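Local atomic coordinates of polyketide synthase (Synechococcus sp., PDB entry 4GOX), a protein that probably transfers a sulfo group from the donor PAPS to an intermediate of the olefin synthase pathway, as a sulfotransferase domain that binds adenosine-3'-5'-diphosphate. Residues D219-K222 against V223-I227; S187-R190 against T191-N195. One frame throughout, in Å; residues are numbered along the deposited sequence.

Contact 1. Residues D219-K222 against V223-I227; sequences DPRK and VLTNI
D219 caps, and P220 to I227 form, the start of an alpha-helix, the backbone N of V223 and L224 reaching back four residues to the O atoms of D219 and P220. V223 N lies 3.2 Å from D219 O and L224 N 2.8 Å from P220 O, both bonds close to straight. As the N-cap, D219 accepts from K222 N through OD2 in a weak bond of 3.5 Å, so the carboxylate takes up one of the amides that the start of a helix leaves without a carbonyl, while P220 opens the helix as N1, where no amide hydrogen is needed.

Next along the chain, T225 grips R221 O twice. With OG1 beside its own backbone N (chi1 -73°), the hydroxyl folds back to within 2.8 Å of R221 O, and T225 N comes to the same oxygen at 3.1 Å from the other face of the carbonyl plane. The two donors thus share one acceptor without competing for the same side. CD1 of the buried L224 rests against P220 CB at 4.0 Å, and the same methyl also comes close to P220 O. V223 CG2 leans on D219 O at 3.5 Å.

The guanidinium end of R221 turns to a salt bridge with E237. L224 packs on L40, M43 and L44 of helix 37-45, while V223 meets V211 of the edge strand 208-212 and L216 of helix 213-218, which fits helix 220-231 against the border of the parallel sheet.

Contact 2. Residues S187-R190 against T191-N195; sequences SIWR and TSNRN
W189 carries the amide of N193 over one face of its indole, ND2 standing 3.1 Å above the ring plane and displaced toward the rim. The closest ring atom is NE1, 3.1 Å from ND2; both are donors, so this is a contact of packing and not a bond. Ring and amide planes are inclined 57° to one another. W189 CG points away from its own N (chi1 -178°), which lays the indole along the helix toward the following turn, where N193 meets it.

The same ND2 makes a weak bond of 2.8 Å to W189 O, bent to 127° at the hydrogen, while N193 N reaches that oxygen at 3.0 Å in the regular helical bond. The polar atoms of both groups have partners outside the helix: W189 NE1 donates to R156 O, and N193 OD1 accepts from H153 NE2.

Two residues back, T191 OG1 hydrogen-bonds S187 O at 2.7 Å from above the carbonyl plane, so it misses the lone pairs. T191 N takes the same oxygen much nearer to that plane. S192 OG stands 3.0 Å from I188 O, but it also meets S134 OG.

Within helix 181-202, then, the T191 hydroxyl is firmly folded back on the preceding turn and the amide of the buried N193 only weakly. The outside bonds of W189 and N193 should restrict the rotation of indole and amide, and they join a mostly buried helix face to H153 of strand 149-155 and to R156 just beyond it.

Both contacts are local, one a capped helix start and the other the middle of a helix, and both use a threonine hydroxyl turned back to the carbonyl four residues earlier, a recurrent way for helices to satisfy such a group. Contact 2 closes before contact 1 opens along the chain; their centres are 25 Å apart, and their nearest atoms about 14 Å, so they do not touch. Neither the side chain of W189, about 10 Å from the bound adenosine-3'-5'-diphosphate, nor that of P220, about 9 Å from it, touches the nucleotide. Contact 1 lies at the surface, whereas contact 2 is partly buried.

Contact 1. Residues D219-K222 against V223-I227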
loop_
_atom_site.group_PDB
_atom_site.type_symbol
_atom_site.label_atom_id
_atom_site.label_comp_id
_atom_site.label_asym_id
_atom_site.label_seq_id
_atom_site.Cartn_x
_atom_site.Cartn_y
_atom_site.Cartn_z
ATOM N N ASP A 219 -0.716 10.056 17.210
ATOM C CA ASP A 219 -2.011 9.711 17.802
ATOM C C ASP A 219 -2.677 8.591 16.981
ATOM O O ASP A 219 -3.601 8.859 16.199
ATOM C CB ASP A 219 -2.904 10.958 17.978
ATOM C CG ASP A 219 -4.113 10.754 18.888
ATOM O OD1 ASP A 219 -4.861 11.734 19.104
ATOM O OD2 ASP A 219 -4.336 9.594 19.357
ATOM N N PRO A 220 -2.191 7.326 17.110
ATOM C CA PRO A 220 -2.752 6.251 16.267
ATOM C C PRO A 220 -4.232 6.002 16.485
ATOM O O PRO A 220 -4.938 5.758 15.518
ATOM C CB PRO A 220 -1.862 5.036 16.570
ATOM C CG PRO A 220 -1.247 5.344 17.913
ATOM C CD PRO A 220 -1.079 6.829 17.951
ATOM N N ARG A 221 -4.709 6.131 17.721
ATOM C CA ARG A 221 -6.125 5.943 18.031
ATOM C C ARG A 221 -7.019 6.905 17.250
ATOM O O ARG A 221 -7.986 6.444 16.663
ATOM C CB ARG A 221 -6.398 6.021 19.536
ATOM C CG ARG A 221 -7.890 6.051 19.907
ATOM C CD ARG A 221 -8.136 6.140 21.410
ATOM N NE ARG A 221 -8.323 4.795 21.940
ATOM C CZ ARG A 221 -7.350 4.077 22.479
ATOM N NH1 ARG A 221 -7.570 2.832 22.850
ATOM N NH2 ARG A 221 -6.139 4.598 22.631
ATOM N N LYS A 222 -6.689 8.214 17.230
ATOM C CA LYS A 222 -7.461 9.232 16.510
ATOM C C LYS A 222 -7.439 8.994 15.008
ATOM O O LYS A 222 -8.490 9.055 14.366
ATOM C CB LYS A 222 -6.931 10.639 16.826
ATOM C CG LYS A 222 -7.706 11.798 16.192
ATOM C CD LYS A 222 -6.966 13.118 16.376
ATOM C CE LYS A 222 -7.536 14.206 15.497
ATOM N NZ LYS A 222 -6.675 15.420 15.474
ATOM N N VAL A 223 -6.245 8.737 14.451
ATOM C CA VAL A 223 -6.058 8.524 13.021
ATOM C C VAL A 223 -6.732 7.225 12.540
ATOM O O VAL A 223 -7.477 7.251 11.562
ATOM C CB VAL A 223 -4.563 8.660 12.614
ATOM C CG1 VAL A 223 -4.334 8.299 11.140
ATOM C CG2 VAL A 223 -4.061 10.067 12.901
ATOM N N LEU A 224 -6.489 6.110 13.231
ATOM C CA LEU A 224 -7.093 4.826 12.873
ATOM C C LEU A 224 -8.621 4.853 13.021
ATOM O O LEU A 224 -9.298 4.167 12.269
ATOM C CB LEU A 224 -6.438 3.658 13.633
ATOM C CG LEU A 224 -4.982 3.337 13.197
ATOM C CD1 LEU A 224 -4.189 2.694 14.336
ATOM C CD2 LEU A 224 -4.958 2.456 11.960
ATOM N N THR A 225 -9.165 5.678 13.949
ATOM C CA THR A 225 -10.618 5.852 14.107
ATOM C C THR A 225 -11.171 6.490 12.828
ATOM O O THR A 225 -12.163 6.004 12.295
ATOM C CB THR A 225 -10.935 6.627 15.402
ATOM O OG1 THR A 225 -10.704 5.745 16.497
ATOM C CG2 THR A 225 -12.367 7.162 15.459
ATOM N N ASN A 226 -10.479 7.529 12.306
ATOM C CA ASN A 226 -10.850 8.207 11.061
ATOM C C ASN A 226 -10.789 7.242 9.865
ATOM O O ASN A 226 -11.664 7.295 8.988
ATOM C CB ASN A 226 -9.948 9.410 10.803
ATOM C CG ASN A 226 -10.113 10.538 11.781
ATOM O OD1 ASN A 226 -11.192 10.777 12.336
ATOM N ND2 ASN A 226 -9.047 11.291 11.981
ATOM N N ILE A 227 -9.764 6.373 9.831
ATOM C CA ILE A 227 -9.583 5.373 8.764
ATOM C C ILE A 227 -10.756 4.375 8.814
ATOM O O ILE A 227 -11.334 4.079 7.770
ATOM C CB ILE A 227 -8.193 4.683 8.827
ATOM C CG1 ILE A 227 -7.067 5.698 8.538
ATOM C CG2 ILE A 227 -8.127 3.509 7.854
ATOM C CD1 ILE A 227 -5.666 5.157 8.732
#

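Contact 2. Residues S187-R190 against T191-N195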
loop_
_atom_site.group_PDB
_atom_site.type_symbol
_atom_site.label_atom_id
_atom_site.label_comp_id
_atom_site.label_asym_id
_atom_site.label_seq_id
_atom_site.Cartn_x
_atom_site.Cartn_y
_atom_site.Cartn_z
ATOM N N SER A 187 12.357 12.259 -6.459
ATOM C CA SER A 187 11.529 12.016 -7.638
ATOM C C SER A 187 10.427 11.009 -7.376
ATOM O O SER A 187 9.280 11.278 -7.736
ATOM C CB SER A 187 12.376 11.568 -8.814
ATOM O OG SER A 187 12.972 12.738 -9.342
ATOM N N ILE A 188 10.770 9.874 -6.742
ATOM C CA ILE A 188 9.819 8.829 -6.391
ATOM C C ILE A 188 8.764 9.342 -5.406
ATOM O O ILE A 188 7.582 9.116 -5.639
ATOM C CB ILE A 188 10.517 7.522 -5.910
ATOM C CG1 ILE A 188 11.296 6.865 -7.084
ATOM C CG2 ILE A 188 9.476 6.524 -5.375
ATOM C CD1 ILE A 188 12.147 5.658 -6.651
ATOM N N TRP A 189 9.169 10.101 -4.368
ATOM C CA TRP A 189 8.203 10.672 -3.424
ATOM C C TRP A 189 7.246 11.623 -4.157
ATOM O O TRP A 189 6.024 11.591 -3.954
ATOM C CB TRP A 189 8.944 11.459 -2.319
ATOM C CG TRP A 189 8.010 12.026 -1.291
ATOM C CD1 TRP A 189 7.534 11.401 -0.179
ATOM C CD2 TRP A 189 7.411 13.321 -1.315
ATOM N NE1 TRP A 189 6.700 12.249 0.518
ATOM C CE2 TRP A 189 6.620 13.440 -0.147
ATOM C CE3 TRP A 189 7.530 14.437 -2.174
ATOM C CZ2 TRP A 189 5.864 14.582 0.130
ATOM C CZ3 TRP A 189 6.779 15.567 -1.898
ATOM C CH2 TRP A 189 5.972 15.637 -0.753
ATOM N N ARG A 190 7.815 12.483 -5.000
ATOM C CA ARG A 190 7.052 13.482 -5.720
ATOM C C ARG A 190 6.107 12.815 -6.729
ATOM O O ARG A 190 4.915 13.109 -6.729
ATOM C CB ARG A 190 8.006 14.476 -6.396
ATOM C CG ARG A 190 7.318 15.645 -7.100
ATOM C CD ARG A 190 8.311 16.544 -7.796
ATOM N NE ARG A 190 9.018 15.845 -8.867
ATOM C CZ ARG A 190 10.326 15.629 -8.880
ATOM N NH1 ARG A 190 11.093 16.098 -7.904
ATOM N NH2 ARG A 190 10.881 14.956 -9.875
ATOM N N THR A 191 6.640 11.929 -7.583
ATOM C CA THR A 191 5.864 11.221 -8.609
ATOM C C THR A 191 4.667 10.490 -7.992
ATOM O O THR A 191 3.535 10.700 -8.433
ATOM C CB THR A 191 6.778 10.275 -9.400
ATOM O OG1 THR A 191 7.844 11.059 -9.953
ATOM C CG2 THR A 191 6.028 9.491 -10.483
ATOM N N SER A 192 4.926 9.661 -6.965
ATOM C CA SER A 192 3.886 8.880 -6.283
ATOM C C SER A 192 2.825 9.771 -5.680
ATOM O O SER A 192 1.640 9.551 -5.915
ATOM C CB SER A 192 4.479 8.012 -5.170
ATOM O OG SER A 192 5.342 7.078 -5.778
ATOM N N ASN A 193 3.254 10.739 -4.867
ATOM C CA ASN A 193 2.339 11.610 -4.178
ATOM C C ASN A 193 1.498 12.418 -5.109
ATOM O O ASN A 193 0.299 12.516 -4.878
ATOM C CB ASN A 193 3.032 12.413 -3.085
ATOM C CG ASN A 193 3.316 11.527 -1.899
ATOM O OD1 ASN A 193 2.411 10.904 -1.364
ATOM N ND2 ASN A 193 4.583 11.315 -1.562
ATOM N N ARG A 194 2.079 12.898 -6.215
ATOM C CA ARG A 194 1.302 13.648 -7.200
ATOM C C ARG A 194 0.257 12.733 -7.898
ATOM O O ARG A 194 -0.917 13.106 -7.979
ATOM C CB ARG A 194 2.229 14.335 -8.210
ATOM C CG ARG A 194 1.522 14.962 -9.416
ATOM C CD ARG A 194 0.942 16.289 -9.010
ATOM N NE ARG A 194 1.984 17.194 -8.520
ATOM C CZ ARG A 194 1.756 18.276 -7.784
ATOM N NH1 ARG A 194 0.517 18.593 -7.426
ATOM N NH2 ARG A 194 2.768 19.035 -7.380
ATOM N N ASN A 195 0.672 11.523 -8.332
ATOM C CA ASN A 195 -0.228 10.561 -8.991
ATOM C C ASN A 195 -1.406 10.164 -8.098
ATOM O O ASN A 195 -2.543 10.176 -8.566
ATOM C CB ASN A 195 0.523 9.324 -9.473
ATOM C CG ASN A 195 1.469 9.566 -10.615
ATOM O OD1 ASN A 195 1.282 10.459 -11.400
ATOM N ND2 ASN A 195 2.476 8.737 -10.775
#